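Fasciclin I (Drosophila melanogaster, PDB 1O70) acts as a neural cell adhesion molecule at the cell membrane, represented here by the third and fourth of its FAS1 domains. Local coordinates at residues Ser181-Asn184 / Asp185-Asn188; Leu187-Thr190 / Gln191-Phe194; Ala221-Ser224 / Tyr225-Lys228; Lys228-Leu231 / Glu232-Ala236. All coordinates share one frame; numbering follows the deposited sequence.

All four interactions are local contacts in the fourth FAS1 domain, between side chains a few residues apart. Interactions 1 and 2 follow each other through Leu187 and take the loop after helix 172-177 into strand 193-199. Interactions 3 and 4 share Lys228 and follow helix 224-232 from its start to strand 235-238, the sheet neighbour of 193-199. Interaction 4 is buried and interaction 3 lies at the surface, while 1 and 2 are mixed. Chemistry follows place: helix-start backbone bonds and two barely overlapping rings in 3, hydrogen bonds between side-chain amides and the backbone in 1 and 2, and a buried histidine bonded to a carbonyl in 4. Leu235 touches Leu187 and Phe194, joining 4 to 1 and 2.

Interaction 1: Ser181-Asn184 / Asp185-Asn188; sequences SHFN and DQLN
Asn184 and Leu187 are tied by the backbone bond of the turn, Leu187 N to Asn184 O at 2.7 Å. Before it, His182 takes up left-handed backbone angles (phi 65°), and its O receives only a weak bond from Asp185 N. The chain thus winds through close turns before strand 193-199. Gln186 makes two contacts with its amide. With CG between the backbone N and the carbonyl carbon (chi1 65°) and the chain extended beyond it, NE2 reaches Phe183 O at 3.2 Å, in the carbonyl plane and on a lone pair, while that oxygen lies in the plane of the amide. The same NE2 stands over one face of the Phe183 ring, toward its rim and 3.5 Å from CE1. Phe183 also meets Leu187 through CE2 and CD1, 4.2 Å apart, an apolar touch suited to two buried residues. At the outer side, Asp185 lies beside His182 with its carboxylate plane almost perpendicular to the imidazole, and OD2 is 3.6 Å from ND1. Asn184 turns its ND2 elsewhere, to Tyr175 O. A glutamine suits its position because one amide satisfies a backbone carbonyl and sets its NH2 over the rim of an aromatic face, which should restrict the rotation of both side chains.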
loop_
_atom_site.group_PDB
_atom_site.type_symbol
_atom_site.label_atom_id
_atom_site.label_comp_id
_atom_site.label_asym_id
_atom_site.label_seq_id
_atom_site.Cartn_x
_atom_site.Cartn_y
_atom_site.Cartn_z
ATOM N N SER A 181 -13.167 -19.467 5.801
ATOM C CA SER A 181 -14.594 -19.208 5.658
ATOM C C SER A 181 -14.977 -18.715 4.269
ATOM O O SER A 181 -16.129 -18.360 4.031
ATOM C CB SER A 181 -15.018 -18.140 6.655
ATOM O OG SER A 181 -14.504 -16.879 6.249
ATOM N N HIS A 182 -14.006 -18.658 3.366
ATOM C CA HIS A 182 -14.242 -18.186 2.004
ATOM C C HIS A 182 -14.628 -16.718 2.016
ATOM O O HIS A 182 -15.330 -16.222 1.129
ATOM C CB HIS A 182 -15.321 -19.035 1.332
ATOM C CG HIS A 182 -14.905 -20.458 1.121
ATOM N ND1 HIS A 182 -14.307 -20.897 -0.043
ATOM C CD2 HIS A 182 -14.953 -21.530 1.946
ATOM C CE1 HIS A 182 -14.006 -22.178 0.075
ATOM N NE2 HIS A 182 -14.387 -22.587 1.273
ATOM N N PHE A 183 -14.155 -16.029 3.049
ATOM C CA PHE A 183 -14.387 -14.608 3.215
ATOM C C PHE A 183 -13.718 -13.852 2.062
ATOM O O PHE A 183 -14.236 -12.842 1.600
ATOM C CB PHE A 183 -13.778 -14.145 4.538
ATOM C CG PHE A 183 -13.807 -12.660 4.737
ATOM C CD1 PHE A 183 -14.913 -12.045 5.285
ATOM C CD2 PHE A 183 -12.731 -11.872 4.346
ATOM C CE1 PHE A 183 -14.946 -10.668 5.457
ATOM C CE2 PHE A 183 -12.754 -10.492 4.513
ATOM C CZ PHE A 183 -13.866 -9.893 5.064
ATOM N N ASN A 184 -12.570 -14.348 1.600
ATOM C CA ASN A 184 -11.826 -13.691 0.525
ATOM C C ASN A 184 -12.526 -13.645 -0.827
ATOM O O ASN A 184 -12.391 -12.672 -1.568
ATOM C CB ASN A 184 -10.466 -14.356 0.305
ATOM C CG ASN A 184 -9.607 -14.370 1.540
ATOM O OD1 ASN A 184 -9.787 -13.565 2.444
ATOM N ND2 ASN A 184 -8.645 -15.279 1.576
ATOM N N ASP A 185 -13.251 -14.708 -1.153
ATOM C CA ASP A 185 -13.945 -14.812 -2.431
ATOM C C ASP A 185 -14.549 -13.496 -2.900
ATOM O O ASP A 185 -14.283 -13.028 -4.011
ATOM C CB ASP A 185 -15.030 -15.889 -2.343
ATOM C CG ASP A 185 -14.450 -17.280 -2.151
ATOM O OD1 ASP A 185 -13.260 -17.380 -1.778
ATOM O OD2 ASP A 185 -15.178 -18.272 -2.363
ATOM N N GLN A 186 -15.350 -12.891 -2.038
ATOM C CA GLN A 186 -16.020 -11.637 -2.356
ATOM C C GLN A 186 -15.096 -10.483 -2.750
ATOM O O GLN A 186 -15.496 -9.606 -3.511
ATOM C CB GLN A 186 -16.871 -11.204 -1.160
ATOM C CG GLN A 186 -16.040 -10.875 0.063
ATOM C CD GLN A 186 -16.885 -10.400 1.210
ATOM O OE1 GLN A 186 -17.782 -9.570 1.030
ATOM N NE2 GLN A 186 -16.599 -10.904 2.408
ATOM N N LEU A 187 -13.874 -10.480 -2.226
ATOM C CA LEU A 187 -12.914 -9.405 -2.485
ATOM C C LEU A 187 -12.419 -9.308 -3.919
ATOM O O LEU A 187 -11.570 -8.472 -4.243
ATOM C CB LEU A 187 -11.726 -9.547 -1.540
ATOM C CG LEU A 187 -12.141 -9.579 -0.071
ATOM C CD1 LEU A 187 -10.921 -9.825 0.779
ATOM C CD2 LEU A 187 -12.823 -8.277 0.305
ATOM N N ASN A 188 -12.953 -10.159 -4.782
ATOM C CA ASN A 188 -12.558 -10.145 -6.179
ATOM C C ASN A 188 -13.608 -9.374 -6.979
ATOM O O ASN A 188 -13.336 -8.897 -8.079
ATOM C CB ASN A 188 -12.442 -11.579 -6.694
ATOM C CG ASN A 188 -11.509 -11.690 -7.878
ATOM O OD1 ASN A 188 -10.493 -10.985 -7.946
ATOM N ND2 ASN A 188 -11.826 -12.587 -8.809
#

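Interaction 2: Leu187-Thr190 / Gln191-Phe194; sequences LNNT and QRRF
Leu187 lays its CD2 methyl over one face of the Phe194 ring, a CH-pi contact 4.1 Å from the centroid and only 22° off the ring normal. At the edge of the same ring, in its plane, Asn189 O comes within 3.6 Å of CE1, where the slightly positive ring hydrogens suit a carbonyl oxygen. A second flat group is the guanidinium of Arg193: Thr190 O sits at its edge, and NH1 gives it a nearly straight bond of 3.2 Å. NH1 also bonds to Arg192 O at 2.8 Å, so one nitrogen bonds to two backbone carbonyls. Bending the arginine chain at chi2 (-65°) brings its end back to them. Here the chain leaves the loop and enters strand 193-199, which lies between strands 235-238 and 298-303 in the mixed sheet of this FAS1 domain. The reversal just before it is an Asx turn: Asn189 OD1 accepts from Gln191 N, with its CG set opposite the backbone N (chi1 -170°). The Gln191 side chain crosses over that of Asn189, their amide planes steeply inclined to each other. Were Asn189 an alanine, Gln191 N would probably lose its side-chain acceptor and the turn be freer to move. From outside, Asn297 ND2 bonds to both Leu187 O and Asn189 O.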
loop_
_atom_site.group_PDB
_atom_site.type_symbol
_atom_site.label_atom_id
_atom_site.label_comp_id
_atom_site.label_asym_id
_atom_site.label_seq_id
_atom_site.Cartn_x
_atom_site.Cartn_y
_atom_site.Cartn_z
ATOM N N LEU A 187 -13.874 -10.480 -2.226
ATOM C CA LEU A 187 -12.914 -9.405 -2.485
ATOM C C LEU A 187 -12.419 -9.308 -3.919
ATOM O O LEU A 187 -11.570 -8.472 -4.243
ATOM C CB LEU A 187 -11.726 -9.547 -1.540
ATOM C CG LEU A 187 -12.141 -9.579 -0.071
ATOM C CD1 LEU A 187 -10.921 -9.825 0.779
ATOM C CD2 LEU A 187 -12.823 -8.277 0.305
ATOM N N ASN A 188 -12.953 -10.159 -4.782
ATOM C CA ASN A 188 -12.558 -10.145 -6.179
ATOM C C ASN A 188 -13.608 -9.374 -6.979
ATOM O O ASN A 188 -13.336 -8.897 -8.079
ATOM C CB ASN A 188 -12.442 -11.579 -6.694
ATOM C CG ASN A 188 -11.509 -11.690 -7.878
ATOM O OD1 ASN A 188 -10.493 -10.985 -7.946
ATOM N ND2 ASN A 188 -11.826 -12.587 -8.809
ATOM N N ASN A 189 -14.802 -9.246 -6.400
ATOM C CA ASN A 189 -15.914 -8.554 -7.037
ATOM C C ASN A 189 -15.550 -7.128 -7.441
ATOM O O ASN A 189 -14.999 -6.369 -6.647
ATOM C CB ASN A 189 -17.128 -8.537 -6.104
ATOM C CG ASN A 189 -18.388 -8.051 -6.798
ATOM O OD1 ASN A 189 -18.528 -6.871 -7.119
ATOM N ND2 ASN A 189 -19.312 -8.966 -7.038
ATOM N N THR A 190 -15.867 -6.766 -8.680
ATOM C CA THR A 190 -15.565 -5.430 -9.181
ATOM C C THR A 190 -16.782 -4.511 -9.190
ATOM O O THR A 190 -16.683 -3.351 -9.578
ATOM C CB THR A 190 -15.000 -5.492 -10.608
ATOM O OG1 THR A 190 -15.935 -6.164 -11.455
ATOM C CG2 THR A 190 -13.684 -6.235 -10.632
ATOM N N GLN A 191 -17.926 -5.029 -8.763
ATOM C CA GLN A 191 -19.152 -4.241 -8.742
ATOM C C GLN A 191 -19.345 -3.484 -7.430
ATOM O O GLN A 191 -20.253 -2.661 -7.309
ATOM C CB GLN A 191 -20.352 -5.149 -8.999
ATOM C CG GLN A 191 -20.349 -5.778 -10.382
ATOM C CD GLN A 191 -21.175 -7.048 -10.447
ATOM O OE1 GLN A 191 -21.413 -7.591 -11.530
ATOM N NE2 GLN A 191 -21.611 -7.537 -9.284
ATOM N N ARG A 192 -18.495 -3.771 -6.449
ATOM C CA ARG A 192 -18.559 -3.110 -5.146
ATOM C C ARG A 192 -17.220 -2.427 -4.896
ATOM O O ARG A 192 -16.260 -2.626 -5.642
ATOM C CB ARG A 192 -18.800 -4.140 -4.037
ATOM C CG ARG A 192 -19.756 -5.265 -4.406
ATOM C CD ARG A 192 -21.218 -4.860 -4.282
ATOM N NE ARG A 192 -21.633 -4.700 -2.890
ATOM C CZ ARG A 192 -22.893 -4.518 -2.496
ATOM N NH1 ARG A 192 -23.880 -4.472 -3.389
ATOM N NH2 ARG A 192 -23.170 -4.373 -1.204
ATOM N N ARG A 193 -17.158 -1.617 -3.852
ATOM C CA ARG A 193 -15.921 -0.942 -3.503
ATOM C C ARG A 193 -15.608 -1.279 -2.051
ATOM O O ARG A 193 -16.400 -0.996 -1.156
ATOM C CB ARG A 193 -16.060 0.567 -3.702
ATOM C CG ARG A 193 -15.920 0.988 -5.157
ATOM C CD ARG A 193 -14.515 0.692 -5.677
ATOM N NE ARG A 193 -14.369 0.927 -7.112
ATOM C CZ ARG A 193 -14.826 0.108 -8.060
ATOM N NH1 ARG A 193 -15.465 -1.006 -7.725
ATOM N NH2 ARG A 193 -14.631 0.394 -9.345
ATOM N N PHE A 194 -14.458 -1.908 -1.828
ATOM C CA PHE A 194 -14.071 -2.295 -0.487
ATOM C C PHE A 194 -12.979 -1.448 0.128
ATOM O O PHE A 194 -12.057 -0.993 -0.550
ATOM C CB PHE A 194 -13.582 -3.739 -0.447
ATOM C CG PHE A 194 -14.494 -4.721 -1.089
ATOM C CD1 PHE A 194 -14.444 -4.930 -2.463
ATOM C CD2 PHE A 194 -15.360 -5.489 -0.323
ATOM C CE1 PHE A 194 -15.229 -5.907 -3.069
ATOM C CE2 PHE A 194 -16.151 -6.469 -0.917
ATOM C CZ PHE A 194 -16.087 -6.676 -2.298
#

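Interaction 3: Ala221-Ser224 / Tyr225-Lys228; sequences ADFS and YHSK
Ser224 O takes two donors from Ser227 and Lys228, and this is the close-knit part of the contact. Lys228 N supplies the regular helical bond, 2.9 Å. Ser227 OG, also 2.9 Å away, comes in from above the carbonyl plane, on the same face as Lys228 N. A chi1 of 56° tucks this hydroxyl back against the preceding turn, and a serine suits the buried spot because its short polar group finds an acceptor in its own helix. Helix 224-232 begins here, with Phe223 at the N-cap position. Phenylalanine carries no side-chain acceptor for the first amides, so its contribution to the turn comes from the backbone: Phe223 O receives Ser227 N at 3.2 Å and a weaker bond from His226 N. The outer side is slacker. The rings of Phe223 and His226 are nearly parallel, their planes 28° apart, but slid so far past each other that they barely overlap, with centroids 5.8 Å apart. What touches is one corner of each ring, Phe223 CD2 with His226 ND1 at 3.7 Å. His226 is exposed, and Phe223 only partly covered. Ser181, from the loop before strand 193-199, touches Ser224 and Lys228.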
loop_
_atom_site.group_PDB
_atom_site.type_symbol
_atom_site.label_atom_id
_atom_site.label_comp_id
_atom_site.label_asym_id
_atom_site.label_seq_id
_atom_site.Cartn_x
_atom_site.Cartn_y
_atom_site.Cartn_z
ATOM N N ALA A 221 -10.096 -24.273 10.786
ATOM C CA ALA A 221 -11.355 -24.418 10.064
ATOM C C ALA A 221 -12.528 -24.576 11.021
ATOM O O ALA A 221 -13.624 -24.100 10.746
ATOM C CB ALA A 221 -11.283 -25.612 9.122
ATOM N N ASP A 222 -12.295 -25.239 12.147
ATOM C CA ASP A 222 -13.353 -25.433 13.123
ATOM C C ASP A 222 -14.037 -24.135 13.525
ATOM O O ASP A 222 -15.221 -24.139 13.862
ATOM C CB ASP A 222 -12.817 -26.104 14.387
ATOM C CG ASP A 222 -13.133 -27.577 14.440
ATOM O OD1 ASP A 222 -14.301 -27.947 14.169
ATOM O OD2 ASP A 222 -12.216 -28.363 14.771
ATOM N N PHE A 223 -13.307 -23.025 13.503
ATOM C CA PHE A 223 -13.910 -21.760 13.916
ATOM C C PHE A 223 -14.051 -20.730 12.810
ATOM O O PHE A 223 -14.041 -19.526 13.073
ATOM C CB PHE A 223 -13.126 -21.160 15.083
ATOM C CG PHE A 223 -12.828 -22.144 16.175
ATOM C CD1 PHE A 223 -11.747 -23.012 16.063
ATOM C CD2 PHE A 223 -13.635 -22.217 17.309
ATOM C CE1 PHE A 223 -11.470 -23.941 17.063
ATOM C CE2 PHE A 223 -13.371 -23.142 18.317
ATOM C CZ PHE A 223 -12.285 -24.005 18.195
ATOM N N SER A 224 -14.208 -21.209 11.581
ATOM C CA SER A 224 -14.367 -20.336 10.431
ATOM C C SER A 224 -15.379 -19.227 10.712
ATOM O O SER A 224 -15.191 -18.089 10.286
ATOM C CB SER A 224 -14.817 -21.146 9.212
ATOM O OG SER A 224 -16.116 -21.674 9.403
ATOM N N TYR A 225 -16.449 -19.559 11.430
ATOM C CA TYR A 225 -17.478 -18.575 11.757
ATOM C C TYR A 225 -16.883 -17.382 12.500
ATOM O O TYR A 225 -17.156 -16.231 12.160
ATOM C CB TYR A 225 -18.578 -19.216 12.616
ATOM C CG TYR A 225 -19.468 -18.208 13.316
ATOM C CD1 TYR A 225 -20.205 -17.262 12.585
ATOM C CD2 TYR A 225 -19.549 -18.174 14.711
ATOM C CE1 TYR A 225 -20.998 -16.309 13.230
ATOM C CE2 TYR A 225 -20.338 -17.224 15.364
ATOM C CZ TYR A 225 -21.056 -16.297 14.620
ATOM O OH TYR A 225 -21.831 -15.358 15.265
ATOM N N HIS A 226 -16.071 -17.674 13.517
ATOM C CA HIS A 226 -15.425 -16.650 14.332
ATOM C C HIS A 226 -14.480 -15.782 13.495
ATOM O O HIS A 226 -14.589 -14.557 13.502
ATOM C CB HIS A 226 -14.645 -17.302 15.481
ATOM C CG HIS A 226 -15.510 -17.958 16.518
ATOM N ND1 HIS A 226 -14.996 -18.784 17.497
ATOM C CD2 HIS A 226 -16.845 -17.898 16.746
ATOM C CE1 HIS A 226 -15.975 -19.204 18.280
ATOM N NE2 HIS A 226 -17.108 -18.680 17.846
ATOM N N SER A 227 -13.558 -16.414 12.775
ATOM C CA SER A 227 -12.618 -15.670 11.950
ATOM C C SER A 227 -13.334 -14.788 10.932
ATOM O O SER A 227 -12.899 -13.667 10.667
ATOM C CB SER A 227 -11.651 -16.619 11.237
ATOM O OG SER A 227 -12.335 -17.587 10.477
ATOM N N LYS A 228 -14.436 -15.273 10.368
ATOM C CA LYS A 228 -15.172 -14.484 9.385
ATOM C C LYS A 228 -15.769 -13.255 10.033
ATOM O O LYS A 228 -15.735 -12.156 9.478
ATOM C CB LYS A 228 -16.297 -15.297 8.752
ATOM C CG LYS A 228 -17.042 -14.518 7.669
ATOM C CD LYS A 228 -17.410 -15.413 6.493
ATOM C CE LYS A 228 -18.663 -16.223 6.774
ATOM N NZ LYS A 228 -19.880 -15.360 6.789
#

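Interaction 4: Lys228-Leu231 / Glu232-Ala236; sequences KSIL and ERHLA. With SO4 (sulfate ion), chain F.
The last turn of helix 224-232 and its exit into strand 235-238 are joined here by bonds from His234 and Arg233 to Ile230 O. That oxygen accepts His234 ND1 at 2.7 Å and Arg233 N at 3.2 Å, the two donors reaching it from opposite faces of the carbonyl plane. Ile230 O lies in the plane of the imidazole, so the ring meets its acceptor edge-on, although ND1 is tilted from the plane of the carbonyl. A chi1 of -63° lays the His234 side chain alongside that of Ile230, and CE1 meets CG2 at 3.8 Å. With ND1 donating and NE2 accepting from Leu307 N, histidine suits a place needing both a donor and an acceptor. A phenylalanine in its place would probably leave Ile230 O without its side-chain donor and Leu307 N without its acceptor. His234 N bonds to Leu231 O at 2.6 Å, closing the turn. One helical turn apart, Lys228 NZ and Glu232 OE2 form a long, weak salt bridge of 3.3 Å. The Arg233 side chain has other partners: NH2 bonds almost straight to sulfate O3, at 3.2 Å, while NH1 holds Leu307 O and Asp312. The sulfate is probably from the crystallisation liquor. Leu231 packs on Met177 of helix 172-177 and on Tyr196 of strand 193-199. Backbone bonds of His234 with Phe197 and of Ala236 with Thr195 then lead the chain into strand 235-238, antiparallel to 193-199 at the edge of the sheet.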
loop_
_atom_site.group_PDB
_atom_site.type_symbol
_atom_site.label_atom_id
_atom_site.label_comp_id
_atom_site.label_asym_id
_atom_site.label_seq_id
_atom_site.Cartn_x
_atom_site.Cartn_y
_atom_site.Cartn_z
ATOM N N LYS A 228 -14.436 -15.273 10.368
ATOM C CA LYS A 228 -15.172 -14.484 9.385
ATOM C C LYS A 228 -15.769 -13.255 10.033
ATOM O O LYS A 228 -15.735 -12.156 9.478
ATOM C CB LYS A 228 -16.297 -15.297 8.752
ATOM C CG LYS A 228 -17.042 -14.518 7.669
ATOM C CD LYS A 228 -17.410 -15.413 6.493
ATOM C CE LYS A 228 -18.663 -16.223 6.774
ATOM N NZ LYS A 228 -19.880 -15.360 6.789
ATOM N N SER A 229 -16.331 -13.460 11.212
ATOM C CA SER A 229 -16.951 -12.386 11.963
ATOM C C SER A 229 -15.918 -11.302 12.283
ATOM O O SER A 229 -16.227 -10.112 12.230
ATOM C CB SER A 229 -17.550 -12.962 13.248
ATOM O OG SER A 229 -18.105 -11.945 14.060
ATOM N N ILE A 230 -14.695 -11.726 12.613
ATOM C CA ILE A 230 -13.606 -10.799 12.946
ATOM C C ILE A 230 -13.217 -9.970 11.719
ATOM O O ILE A 230 -13.086 -8.754 11.802
ATOM C CB ILE A 230 -12.339 -11.549 13.439
ATOM C CG1 ILE A 230 -12.662 -12.382 14.682
ATOM C CG2 ILE A 230 -11.234 -10.544 13.763
ATOM C CD1 ILE A 230 -12.990 -11.552 15.922
ATOM N N LEU A 231 -13.033 -10.641 10.588
ATOM C CA LEU A 231 -12.663 -9.974 9.353
ATOM C C LEU A 231 -13.753 -9.055 8.825
ATOM O O LEU A 231 -13.468 -7.946 8.372
ATOM C CB LEU A 231 -12.294 -11.008 8.291
ATOM C CG LEU A 231 -10.828 -11.458 8.190
ATOM C CD1 LEU A 231 -10.071 -11.183 9.484
ATOM C CD2 LEU A 231 -10.786 -12.931 7.819
ATOM N N GLU A 232 -15.006 -9.496 8.874
ATOM C CA GLU A 232 -16.098 -8.652 8.383
ATOM C C GLU A 232 -16.126 -7.332 9.126
ATOM O O GLU A 232 -16.651 -6.341 8.625
ATOM C CB GLU A 232 -17.440 -9.361 8.543
ATOM C CG GLU A 232 -17.486 -10.691 7.816
ATOM C CD GLU A 232 -18.825 -11.374 7.942
ATOM O OE1 GLU A 232 -19.474 -11.200 8.998
ATOM O OE2 GLU A 232 -19.209 -12.101 7.002
ATOM N N ARG A 233 -15.556 -7.320 10.327
ATOM C CA ARG A 233 -15.507 -6.110 11.124
ATOM C C ARG A 233 -14.484 -5.156 10.501
ATOM O O ARG A 233 -14.583 -3.945 10.666
ATOM C CB ARG A 233 -15.102 -6.461 12.551
ATOM C CG ARG A 233 -14.883 -5.259 13.461
ATOM C CD ARG A 233 -14.288 -5.680 14.794
ATOM N NE ARG A 233 -15.244 -6.392 15.642
ATOM C CZ ARG A 233 -14.922 -6.971 16.795
ATOM N NH1 ARG A 233 -13.672 -6.918 17.226
ATOM N NH2 ARG A 233 -15.837 -7.607 17.515
ATOM N N HIS A 234 -13.506 -5.710 9.779
ATOM C CA HIS A 234 -12.471 -4.898 9.148
ATOM C C HIS A 234 -12.815 -4.458 7.729
ATOM O O HIS A 234 -12.118 -3.617 7.149
ATOM C CB HIS A 234 -11.146 -5.663 9.093
ATOM C CG HIS A 234 -10.581 -6.011 10.431
ATOM N ND1 HIS A 234 -11.151 -6.957 11.252
ATOM C CD2 HIS A 234 -9.486 -5.558 11.086
ATOM C CE1 HIS A 234 -10.433 -7.072 12.355
ATOM N NE2 HIS A 234 -9.417 -6.232 12.279
ATOM N N LEU A 235 -13.894 -5.014 7.183
ATOM C CA LEU A 235 -14.297 -4.733 5.809
ATOM C C LEU A 235 -15.498 -3.832 5.589
ATOM O O LEU A 235 -16.636 -4.213 5.868
ATOM C CB LEU A 235 -14.538 -6.054 5.072
ATOM C CG LEU A 235 -14.818 -5.935 3.571
ATOM C CD1 LEU A 235 -13.570 -5.411 2.867
ATOM C CD2 LEU A 235 -15.225 -7.296 3.010
ATOM N N ALA A 236 -15.230 -2.643 5.057
ATOM C CA ALA A 236 -16.267 -1.665 4.760
ATOM C C ALA A 236 -16.700 -1.811 3.306
ATOM O O ALA A 236 -15.874 -1.780 2.397
ATOM C CB ALA A 236 -15.745 -0.260 5.007
HETATM S S SO4 F . -18.827 -6.106 15.989
HETATM O O1 SO4 F . -18.631 -5.862 14.538
HETATM O O2 SO4 F . -20.136 -5.562 16.411
HETATM O O3 SO4 F . -18.786 -7.564 16.256
HETATM O O4 SO4 F . -17.746 -5.431 16.750
#